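Local coordinates for protein anaphase-promoting complex subunit CUT9 (Schizosaccharomyces pombe, PDB 2XPI) that serves as a tetratricopeptide-repeat subunit of the anaphase-promoting complex, a ubiquitin ligase controlling mitosis and G1, forming homodimers through its early repeats and binding hcn1 through later ones, at residues V374-L377 / A378-I381; A392-Y395 / F396-S400; H415-I419 / E420-D424; T440-P443 / Y444-G448. All blocks are in the same frame, centred on the assembly; numbering follows the deposited sequence.

Contact 1: residues V374-L377 / A378-I381; sequences VTWL and AVGI
The carbonyl oxygen of Thr375 receives two backbone N-H groups: Val379 N makes the regular helical bond at 3.2 Å, and Ala378 N adds a weak, bent one to Thr375 O at 3.3 Å. The better acceptor for Ala378 N is Val374 O, 3.0 Å away, so this amide is divided between two carbonyls. One residue on, Gly380 N bonds to Trp376 O, and Ile381 N closes the turn on Leu377 O at 2.9 Å.

The side chains split into two groups. Trp376 and Val379 lie alongside each other and point the same way, with Val379 CG2 coming obliquely to the six-membered part of the indole, 3.7 Å from Trp376 CE3. The indole is laid there because CG stands beside the backbone N (chi1 -52°). Thr375 CG2 sits centrally over one of its faces, and its NE1 bonds to Pro370 O. In the other group Leu377 and Ile381 touch methyl to methyl, Leu377 CD1 to Ile381 CD1 at 3.8 Å, with Leu377 CD2 close behind at 4.0 Å from that same Ile381 CD1. Leu346 of helix 342-352 packs against both Ala378 and Ile381, and an apolar side chain of another protein's chain also reaches Ile381.

Trp376, Val379 and Gly380 match the Trp-x-x-Leu-Gly signature of the first helix of a tetratricopeptide repeat, with a valine in the leucine's place. With both polar side-chain groups, Thr375 OG1 (to His369 O) and the indole N-H, bonded to backbone carbonyls, the side chains pair across this turn through apolar contacts, while the indole also takes a cation-pi contact from Lys398.

Contact 2: residues A392-Y395 / F396-S400; sequences ARRY and FSKSS
Phe396 folds back over the turn that begins at Ala392, in the second helix of a tetratricopeptide repeat, where an alanine and a phenylalanine four residues apart belong to the repeat signature. Its CB lies 3.7 Å from Tyr395 C. CG stands beside the backbone N (chi1 -64°), 3.6 Å from Ala392 O, which brings the ring past that carbonyl at an oblique angle. Phe396 CD2 comes nearest to it, 3.2 Å from Ala392 O, and CE2 ends 4.0 Å from Ala392 CB. At the tip, CZ settles on the backbone of Gly380 in helix 373-385, where no side chain intervenes, and Leu377 flanks the ring. An alanine in place of Phe396 would probably open a gap beside Ala392, Gly380 and Ser416, all of which lose the ring they meet.

The backbone is regular: Phe396, Ser397, Lys398 and Ser399 each bond through N to the carbonyl four residues earlier. Ser399 OG is turned to Ala373 O, tying the helix to the start of its partner.

On a more open side, Tyr395, Arg394 and Lys398 form a small pile. Arg394 CG sits centrally over one face of the Tyr395 ring, while Lys398 runs alongside both residues in the same direction, its end in a cation-pi contact with Trp376. The like charges, Arg394 NH2 and Lys398 NZ, stay 4.8 Å apart and may repel mildly. Hydrocarbon does the touching: Lys398 CB lies 3.7 Å from Arg394 NH1, and Lys398 CD lies over a face of the guanidinium, 4.1 Å from Arg394 NH2 and 4.2 Å from Tyr395 CD1.

Contact 3: residues H415-I419 / E420-D424; sequences HSFAI and EGEHD
Gly421 turns the chain with a positive phi of 82°, and around it Glu422 N reaches back five residues to Phe417 O at 2.9 Å while Gly421 N bonds to Ala418 O, also at 2.9 Å. These two bonds make a Schellman motif at the end of helix 407-420. At Gly421 a beta-carbon would run into the carbonyl oxygen of the preceding residue, so the missing side chain suits the bend. The Gly421 N-H comes from well above the Ala418 carbonyl plane, 59° out of it. One step earlier, Glu420 N still makes the ordinary helical bond to Ser416 O at 3.2 Å.

Phe417 carries the side-chain part. With CG beside the backbone N (chi1 -74°) the ring lies at the turn, and Glu422 CB approaches it obliquely, 3.7 Å from Phe417 CD1. Glu422 CG follows at 4.0 Å from that same Phe417 CD1, and the bent chain leaves the carboxylate plane perpendicular to the ring. Phe413 packs edge-to-face with Phe417, and Arg393 of helix 389-402 lies against Phe417 and Glu420.

Beyond the glycine, Glu422 is the N-cap residue of helix 423-435 and the centre of an inverse gamma turn, closed by a weak bond from His423 N to Gly421 O. That oxygen also sits centrally over a face of the His423 ring, whose ND1 bonds to Gln450 OE1.

A glycine at this place is a regular feature of tetratricopeptide repeats, joining the two helices of a repeat. Although Glu422 holds the N-cap position, its carboxylate turns to the Phe417 side, so any favourable effect of the helix start on that charge would probably be slight.

Contact 4: residues T440-P443 / Y444-G448; sequences THLP and YLFLG
Three i to i+4 bonds run through the early turns of helix 442-454: Leu445 N to His441 O at 3.2 Å, Phe446 N to Leu442 O at 2.9 Å, and Leu447 N to Pro443 O at 2.9 Å. Pro443, whose nitrogen has no hydrogen to give, fits in the first turn, where it still supplies an acceptor.

Leu442 is met by two side chains. It lies alongside Leu445, with Leu442 CD2 3.7 Å from Leu445 CD1, and the same branch points to Phe446, with Leu442 CD2 4.1 Å from Phe446 CZ. The Phe446 ring, its CG held beside the backbone N (chi1 -59°), has Leu442 O over one face, 3.3 Å above the ring plane and displaced toward the rim. Tyr430 meets the ring from helix 423-435, and His415 stacks edge-to-face with it. A serine in place of Phe446 would probably leave Leu442 CD2 with Leu445 alone of its two partners here, and take from Tyr430 and His415 the ring they meet. On the Leu445 side, the His441 ring comes near Leu445 CD1 obliquely, its NE2 bonded to Asp474 OD2.

Apolar side chains of another protein's chain pack on Leu442, Pro443 and Phe446. That is consistent with the hcn1-binding role of this repeat, and a first helix offering side chains to a bound partner is typical of the inner groove of a tetratricopeptide superhelix.

The contacts follow one another in order along three consecutive tetratricopeptide repeats. Contacts 1 and 2 are on the paired helices 373-385 and 389-402 of repeat 9, their centres 8 Å apart and their side chains interlocked. Contact 3 closes helix 407-420 and opens helix 423-435 in repeat 10; its centre is 14 Å from that of contact 2, which it touches through Arg393 and Phe396. Contact 4, in helix 442-454 of repeat 11, lies 15 Å from contact 3 between centres and meets it where His415 packs on Phe446. Packing thus passes from helix to helix. Repeats 10 and 11 are among those that bind hcn1, while repeat 9 lies between repeats 8 and 10, which also do.

Contact 1: residues V374-L377 / A378-I381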
loop_
_atom_site.group_PDB
_atom_site.type_symbol
_atom_site.label_atom_id
_atom_site.label_comp_id
_atom_site.label_asym_id
_atom_site.label_seq_id
_atom_site.Cartn_x
_atom_site.Cartn_y
_atom_site.Cartn_z
ATOM N N VAL A 374 16.513 4.192 -10.852
ATOM C CA VAL A 374 16.889 5.233 -11.800
ATOM C C VAL A 374 17.343 6.477 -11.071
ATOM O O VAL A 374 18.239 7.172 -11.536
ATOM C CB VAL A 374 15.733 5.698 -12.697
ATOM C CG1 VAL A 374 16.216 5.804 -14.144
ATOM C CG2 VAL A 374 14.535 4.788 -12.558
ATOM N N THR A 375 16.695 6.784 -9.953
ATOM C CA THR A 375 17.025 8.003 -9.230
ATOM C C THR A 375 18.503 8.036 -8.908
ATOM O O THR A 375 19.159 9.060 -9.079
ATOM C CB THR A 375 16.220 8.148 -7.948
ATOM O OG1 THR A 375 14.882 8.487 -8.304
ATOM C CG2 THR A 375 16.793 9.262 -7.073
ATOM N N TRP A 376 19.034 6.903 -8.473
ATOM C CA TRP A 376 20.427 6.862 -8.059
ATOM C C TRP A 376 21.399 6.650 -9.218
ATOM O O TRP A 376 22.561 6.989 -9.105
ATOM C CB TRP A 376 20.610 5.901 -6.895
ATOM C CG TRP A 376 19.611 6.246 -5.815
ATOM C CD1 TRP A 376 18.428 5.624 -5.574
ATOM C CD2 TRP A 376 19.679 7.339 -4.895
ATOM N NE1 TRP A 376 17.768 6.233 -4.543
ATOM C CE2 TRP A 376 18.511 7.296 -4.111
ATOM C CE3 TRP A 376 20.616 8.346 -4.651
ATOM C CZ2 TRP A 376 18.259 8.209 -3.094
ATOM C CZ3 TRP A 376 20.360 9.262 -3.640
ATOM C CH2 TRP A 376 19.198 9.180 -2.870
ATOM N N LEU A 377 20.900 6.146 -10.344
ATOM C CA LEU A 377 21.656 6.169 -11.594
ATOM C C LEU A 377 21.964 7.615 -11.931
ATOM O O LEU A 377 23.074 7.939 -12.327
ATOM C CB LEU A 377 20.841 5.546 -12.721
ATOM C CG LEU A 377 21.412 4.973 -14.037
ATOM C CD1 LEU A 377 20.892 5.751 -15.215
ATOM C CD2 LEU A 377 22.923 4.811 -14.109
ATOM N N ALA A 378 20.975 8.487 -11.754
ATOM C CA ALA A 378 21.116 9.897 -12.112
ATOM C C ALA A 378 22.111 10.623 -11.191
ATOM O O ALA A 378 22.953 11.410 -11.653
ATOM C CB ALA A 378 19.758 10.595 -12.108
ATOM N N VAL A 379 22.009 10.362 -9.892
ATOM C CA VAL A 379 22.973 10.912 -8.943
ATOM C C VAL A 379 24.399 10.478 -9.312
ATOM O O VAL A 379 25.318 11.270 -9.244
ATOM C CB VAL A 379 22.644 10.504 -7.500
ATOM C CG1 VAL A 379 23.714 10.968 -6.571
ATOM C CG2 VAL A 379 21.322 11.105 -7.080
ATOM N N GLY A 380 24.563 9.230 -9.740
ATOM C CA GLY A 380 25.864 8.706 -10.079
ATOM C C GLY A 380 26.426 9.343 -11.334
ATOM O O GLY A 380 27.587 9.747 -11.362
ATOM N N ILE A 381 25.609 9.429 -12.380
ATOM C CA ILE A 381 26.056 9.983 -13.649
ATOM C C ILE A 381 26.516 11.411 -13.451
ATOM O O ILE A 381 27.481 11.848 -14.072
ATOM C CB ILE A 381 24.957 9.914 -14.727
ATOM C CG1 ILE A 381 24.765 8.461 -15.167
ATOM C CG2 ILE A 381 25.322 10.798 -15.941
ATOM C CD1 ILE A 381 23.582 8.249 -16.062
#

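Contact 2: residues A392-Y395 / F396-S400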
loop_
_atom_site.group_PDB
_atom_site.type_symbol
_atom_site.label_atom_id
_atom_site.label_comp_id
_atom_site.label_asym_id
_atom_site.label_seq_id
_atom_site.Cartn_x
_atom_site.Cartn_y
_atom_site.Cartn_z
ATOM N N ALA A 392 30.366 8.613 -7.180
ATOM C CA ALA A 392 29.726 8.002 -8.332
ATOM C C ALA A 392 29.646 6.490 -8.126
ATOM O O ALA A 392 28.574 5.899 -8.264
ATOM C CB ALA A 392 30.472 8.335 -9.594
ATOM N N ARG A 393 30.770 5.858 -7.788
ATOM C CA ARG A 393 30.753 4.423 -7.508
ATOM C C ARG A 393 29.720 4.051 -6.457
ATOM O O ARG A 393 28.952 3.115 -6.664
ATOM C CB ARG A 393 32.108 3.900 -7.063
ATOM C CG ARG A 393 32.057 2.419 -6.737
ATOM C CD ARG A 393 33.341 1.722 -7.069
ATOM N NE ARG A 393 34.355 1.913 -6.044
ATOM C CZ ARG A 393 35.573 2.397 -6.273
ATOM N NH1 ARG A 393 35.945 2.756 -7.499
ATOM N NH2 ARG A 393 36.423 2.518 -5.260
ATOM N N ARG A 394 29.698 4.781 -5.344
ATOM C CA ARG A 394 28.679 4.549 -4.324
ATOM C C ARG A 394 27.258 4.468 -4.934
ATOM O O ARG A 394 26.463 3.590 -4.580
ATOM C CB ARG A 394 28.696 5.608 -3.203
ATOM C CG ARG A 394 27.264 5.874 -2.705
ATOM C CD ARG A 394 27.151 6.472 -1.325
ATOM N NE ARG A 394 26.040 5.937 -0.513
ATOM C CZ ARG A 394 25.389 4.780 -0.703
ATOM N NH1 ARG A 394 25.681 3.958 -1.709
ATOM N NH2 ARG A 394 24.433 4.428 0.149
ATOM N N TYR A 395 26.938 5.384 -5.839
ATOM C CA TYR A 395 25.552 5.513 -6.289
ATOM C C TYR A 395 25.151 4.521 -7.354
ATOM O O TYR A 395 23.995 4.130 -7.400
ATOM C CB TYR A 395 25.213 6.953 -6.672
ATOM C CG TYR A 395 25.123 7.797 -5.423
ATOM C CD1 TYR A 395 24.054 7.649 -4.540
ATOM C CD2 TYR A 395 26.117 8.712 -5.097
ATOM C CE1 TYR A 395 23.966 8.404 -3.392
ATOM C CE2 TYR A 395 26.034 9.479 -3.940
ATOM C CZ TYR A 395 24.961 9.310 -3.093
ATOM O OH TYR A 395 24.876 10.045 -1.935
ATOM N N PHE A 396 26.099 4.094 -8.186
ATOM C CA PHE A 396 25.816 3.041 -9.137
ATOM C C PHE A 396 25.718 1.756 -8.341
ATOM O O PHE A 396 24.970 0.839 -8.697
ATOM C CB PHE A 396 26.906 2.936 -10.195
ATOM C CG PHE A 396 27.024 4.150 -11.065
ATOM C CD1 PHE A 396 25.923 4.634 -11.756
ATOM C CD2 PHE A 396 28.243 4.792 -11.214
ATOM C CE1 PHE A 396 26.024 5.747 -12.555
ATOM C CE2 PHE A 396 28.355 5.899 -12.015
ATOM C CZ PHE A 396 27.238 6.381 -12.686
ATOM N N SER A 397 26.468 1.694 -7.250
ATOM C CA SER A 397 26.320 0.577 -6.331
ATOM C C SER A 397 24.907 0.519 -5.741
ATOM O O SER A 397 24.300 -0.544 -5.678
ATOM C CB SER A 397 27.328 0.658 -5.193
ATOM O OG SER A 397 27.340 -0.568 -4.483
ATOM N N LYS A 398 24.399 1.665 -5.308
ATOM C CA LYS A 398 23.127 1.739 -4.610
ATOM C C LYS A 398 21.987 1.366 -5.549
ATOM O O LYS A 398 21.067 0.640 -5.181
ATOM C CB LYS A 398 22.928 3.156 -4.083
ATOM C CG LYS A 398 21.758 3.329 -3.154
ATOM C CD LYS A 398 21.572 4.782 -2.786
ATOM C CE LYS A 398 20.143 5.017 -2.289
ATOM N NZ LYS A 398 19.803 4.345 -0.992
ATOM N N SER A 399 22.080 1.865 -6.773
ATOM C CA SER A 399 21.090 1.658 -7.815
ATOM C C SER A 399 21.079 0.200 -8.308
ATOM O O SER A 399 20.032 -0.398 -8.457
ATOM C CB SER A 399 21.400 2.635 -8.955
ATOM O OG SER A 399 20.692 2.349 -10.126
ATOM N N SER A 400 22.251 -0.378 -8.545
ATOM C CA SER A 400 22.328 -1.737 -9.044
ATOM C C SER A 400 21.960 -2.734 -7.947
ATOM O O SER A 400 21.675 -3.904 -8.212
ATOM C CB SER A 400 23.739 -2.018 -9.550
ATOM O OG SER A 400 24.664 -2.094 -8.476
#

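Contact 3: residues H415-I419 / E420-D424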
loop_
_atom_site.group_PDB
_atom_site.type_symbol
_atom_site.label_atom_id
_atom_site.label_comp_id
_atom_site.label_asym_id
_atom_site.label_seq_id
_atom_site.Cartn_x
_atom_site.Cartn_y
_atom_site.Cartn_z
ATOM N N HIS A 415 32.502 1.431 -15.066
ATOM C CA HIS A 415 33.317 2.598 -15.459
ATOM C C HIS A 415 34.061 3.268 -14.296
ATOM O O HIS A 415 35.198 3.702 -14.457
ATOM C CB HIS A 415 32.486 3.656 -16.188
ATOM C CG HIS A 415 32.048 3.241 -17.552
ATOM N ND1 HIS A 415 31.048 3.889 -18.241
ATOM C CD2 HIS A 415 32.471 2.240 -18.356
ATOM C CE1 HIS A 415 30.872 3.301 -19.411
ATOM N NE2 HIS A 415 31.721 2.295 -19.505
ATOM N N SER A 416 33.406 3.363 -13.144
ATOM C CA SER A 416 34.029 3.871 -11.930
ATOM C C SER A 416 35.243 3.049 -11.563
ATOM O O SER A 416 36.303 3.584 -11.221
ATOM C CB SER A 416 33.038 3.822 -10.762
ATOM O OG SER A 416 31.892 4.611 -11.034
ATOM N N PHE A 417 35.101 1.736 -11.609
ATOM C CA PHE A 417 36.262 0.898 -11.336
ATOM C C PHE A 417 37.343 1.091 -12.402
ATOM O O PHE A 417 38.531 1.201 -12.066
ATOM C CB PHE A 417 35.871 -0.571 -11.225
ATOM C CG PHE A 417 35.168 -0.904 -9.957
ATOM C CD1 PHE A 417 35.801 -0.735 -8.734
ATOM C CD2 PHE A 417 33.883 -1.412 -9.975
ATOM C CE1 PHE A 417 35.154 -1.065 -7.546
ATOM C CE2 PHE A 417 33.232 -1.737 -8.792
ATOM C CZ PHE A 417 33.872 -1.564 -7.575
ATOM N N ALA A 418 36.940 1.136 -13.678
ATOM C CA ALA A 418 37.926 1.258 -14.747
ATOM C C ALA A 418 38.749 2.510 -14.515
ATOM O O ALA A 418 39.981 2.447 -14.512
ATOM C CB ALA A 418 37.283 1.271 -16.105
ATOM N N ILE A 419 38.076 3.632 -14.265
ATOM C CA ILE A 419 38.777 4.897 -14.030
ATOM C C ILE A 419 39.768 4.835 -12.857
ATOM O O ILE A 419 40.857 5.383 -12.948
ATOM C CB ILE A 419 37.805 6.065 -13.817
ATOM C CG1 ILE A 419 37.466 6.721 -15.141
ATOM C CG2 ILE A 419 38.412 7.119 -12.915
ATOM C CD1 ILE A 419 35.979 6.875 -15.352
ATOM N N GLU A 420 39.386 4.168 -11.767
ATOM C CA GLU A 420 40.263 4.007 -10.604
ATOM C C GLU A 420 41.418 3.038 -10.841
ATOM O O GLU A 420 42.305 2.904 -10.002
ATOM C CB GLU A 420 39.471 3.536 -9.380
ATOM C CG GLU A 420 38.709 4.628 -8.641
ATOM C CD GLU A 420 39.302 6.019 -8.864
ATOM O OE1 GLU A 420 39.232 6.500 -10.019
ATOM O OE2 GLU A 420 39.824 6.641 -7.900
ATOM N N GLY A 421 41.405 2.356 -11.978
ATOM C CA GLY A 421 42.407 1.341 -12.243
ATOM C C GLY A 421 42.088 0.007 -11.599
ATOM O O GLY A 421 42.935 -0.845 -11.511
ATOM N N GLU A 422 40.859 -0.184 -11.149
ATOM C CA GLU A 422 40.474 -1.455 -10.543
ATOM C C GLU A 422 39.987 -2.447 -11.593
ATOM O O GLU A 422 38.789 -2.732 -11.697
ATOM C CB GLU A 422 39.369 -1.232 -9.527
ATOM C CG GLU A 422 39.571 -1.980 -8.256
ATOM C CD GLU A 422 40.031 -1.060 -7.171
ATOM O OE1 GLU A 422 39.541 0.097 -7.146
ATOM O OE2 GLU A 422 40.881 -1.486 -6.358
ATOM N N HIS A 423 40.921 -2.972 -12.368
ATOM C CA HIS A 423 40.588 -3.787 -13.521
ATOM C C HIS A 423 39.693 -4.986 -13.228
ATOM O O HIS A 423 38.715 -5.185 -13.931
ATOM C CB HIS A 423 41.856 -4.233 -14.257
ATOM C CG HIS A 423 42.800 -3.113 -14.531
ATOM N ND1 HIS A 423 42.402 -1.942 -15.143
ATOM C CD2 HIS A 423 44.116 -2.965 -14.245
ATOM C CE1 HIS A 423 43.436 -1.127 -15.235
ATOM N NE2 HIS A 423 44.489 -1.724 -14.700
ATOM N N ASP A 424 40.020 -5.788 -12.224
ATOM C CA ASP A 424 39.250 -7.005 -11.950
ATOM C C ASP A 424 37.783 -6.755 -11.604
ATOM O O ASP A 424 36.870 -7.470 -12.061
ATOM C CB ASP A 424 39.911 -7.809 -10.844
ATOM C CG ASP A 424 41.125 -8.549 -11.330
ATOM O OD1 ASP A 424 41.967 -8.953 -10.487
ATOM O OD2 ASP A 424 41.232 -8.713 -12.569
#

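Contact 4: residues T440-P443 / Y444-G448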
loop_
_atom_site.group_PDB
_atom_site.type_symbol
_atom_site.label_atom_id
_atom_site.label_comp_id
_atom_site.label_asym_id
_atom_site.label_seq_id
_atom_site.Cartn_x
_atom_site.Cartn_y
_atom_site.Cartn_z
ATOM N N THR A 440 24.007 -6.751 -27.682
ATOM C CA THR A 440 24.496 -5.412 -27.962
ATOM C C THR A 440 25.998 -5.430 -27.889
ATOM O O THR A 440 26.572 -6.304 -27.276
ATOM C CB THR A 440 23.873 -4.362 -27.057
ATOM O OG1 THR A 440 24.797 -3.973 -26.047
ATOM C CG2 THR A 440 22.655 -4.915 -26.414
ATOM N N HIS A 441 26.629 -4.491 -28.569
ATOM C CA HIS A 441 28.066 -4.577 -28.808
ATOM C C HIS A 441 28.919 -3.872 -27.759
ATOM O O HIS A 441 30.118 -4.125 -27.666
ATOM C CB HIS A 441 28.406 -4.016 -30.177
ATOM C CG HIS A 441 28.495 -2.527 -30.203
ATOM N ND1 HIS A 441 27.401 -1.715 -30.008
ATOM C CD2 HIS A 441 29.551 -1.701 -30.394
ATOM C CE1 HIS A 441 27.778 -0.449 -30.074
ATOM N NE2 HIS A 441 29.079 -0.415 -30.302
ATOM N N LEU A 442 28.306 -3.014 -26.959
ATOM C CA LEU A 442 29.058 -2.213 -26.015
ATOM C C LEU A 442 29.723 -2.962 -24.856
ATOM O O LEU A 442 30.872 -2.707 -24.560
ATOM C CB LEU A 442 28.205 -1.065 -25.489
ATOM C CG LEU A 442 28.038 0.112 -26.441
ATOM C CD1 LEU A 442 27.178 1.156 -25.795
ATOM C CD2 LEU A 442 29.380 0.698 -26.804
ATOM N N PRO A 443 29.009 -3.872 -24.177
ATOM C CA PRO A 443 29.703 -4.644 -23.132
ATOM C C PRO A 443 30.973 -5.379 -23.571
ATOM O O PRO A 443 31.922 -5.350 -22.808
ATOM C CB PRO A 443 28.634 -5.626 -22.667
ATOM C CG PRO A 443 27.358 -4.822 -22.806
ATOM C CD PRO A 443 27.554 -4.101 -24.143
ATOM N N TYR A 444 31.016 -5.999 -24.746
ATOM C CA TYR A 444 32.251 -6.629 -25.247
ATOM C C TYR A 444 33.313 -5.598 -25.603
ATOM O O TYR A 444 34.513 -5.863 -25.497
ATOM C CB TYR A 444 31.991 -7.443 -26.504
ATOM C CG TYR A 444 31.182 -8.681 -26.261
ATOM C CD1 TYR A 444 31.073 -9.220 -25.002
ATOM C CD2 TYR A 444 30.523 -9.305 -27.298
ATOM C CE1 TYR A 444 30.341 -10.332 -24.780
ATOM C CE2 TYR A 444 29.785 -10.422 -27.090
ATOM C CZ TYR A 444 29.696 -10.938 -25.830
ATOM O OH TYR A 444 28.936 -12.068 -25.622
ATOM N N LEU A 445 32.858 -4.442 -26.070
ATOM C CA LEU A 445 33.730 -3.311 -26.289
ATOM C C LEU A 445 34.486 -3.012 -25.004
ATOM O O LEU A 445 35.722 -2.964 -24.982
ATOM C CB LEU A 445 32.908 -2.092 -26.674
ATOM C CG LEU A 445 33.595 -1.205 -27.693
ATOM C CD1 LEU A 445 32.727 -0.018 -28.073
ATOM C CD2 LEU A 445 34.935 -0.775 -27.141
ATOM N N PHE A 446 33.734 -2.822 -23.927
ATOM C CA PHE A 446 34.323 -2.421 -22.669
ATOM C C PHE A 446 35.208 -3.530 -22.087
ATOM O O PHE A 446 36.293 -3.266 -21.560
ATOM C CB PHE A 446 33.235 -2.011 -21.684
ATOM C CG PHE A 446 32.365 -0.872 -22.164
ATOM C CD1 PHE A 446 32.872 0.104 -22.990
ATOM C CD2 PHE A 446 31.038 -0.767 -21.756
ATOM C CE1 PHE A 446 32.067 1.162 -23.427
ATOM C CE2 PHE A 446 30.227 0.290 -22.188
ATOM C CZ PHE A 446 30.734 1.247 -23.018
ATOM N N LEU A 447 34.743 -4.771 -22.172
ATOM C CA LEU A 447 35.560 -5.898 -21.748
ATOM C C LEU A 447 36.891 -5.907 -22.528
ATOM O O LEU A 447 37.936 -6.176 -21.963
ATOM C CB LEU A 447 34.821 -7.225 -21.955
ATOM C CG LEU A 447 34.092 -7.973 -20.827
ATOM C CD1 LEU A 447 34.496 -7.468 -19.455
ATOM C CD2 LEU A 447 32.578 -7.910 -21.008
ATOM N N GLY A 448 36.841 -5.607 -23.821
ATOM C CA GLY A 448 38.040 -5.547 -24.633
ATOM C C GLY A 448 39.020 -4.482 -24.152
ATOM O O GLY A 448 40.215 -4.751 -23.991
#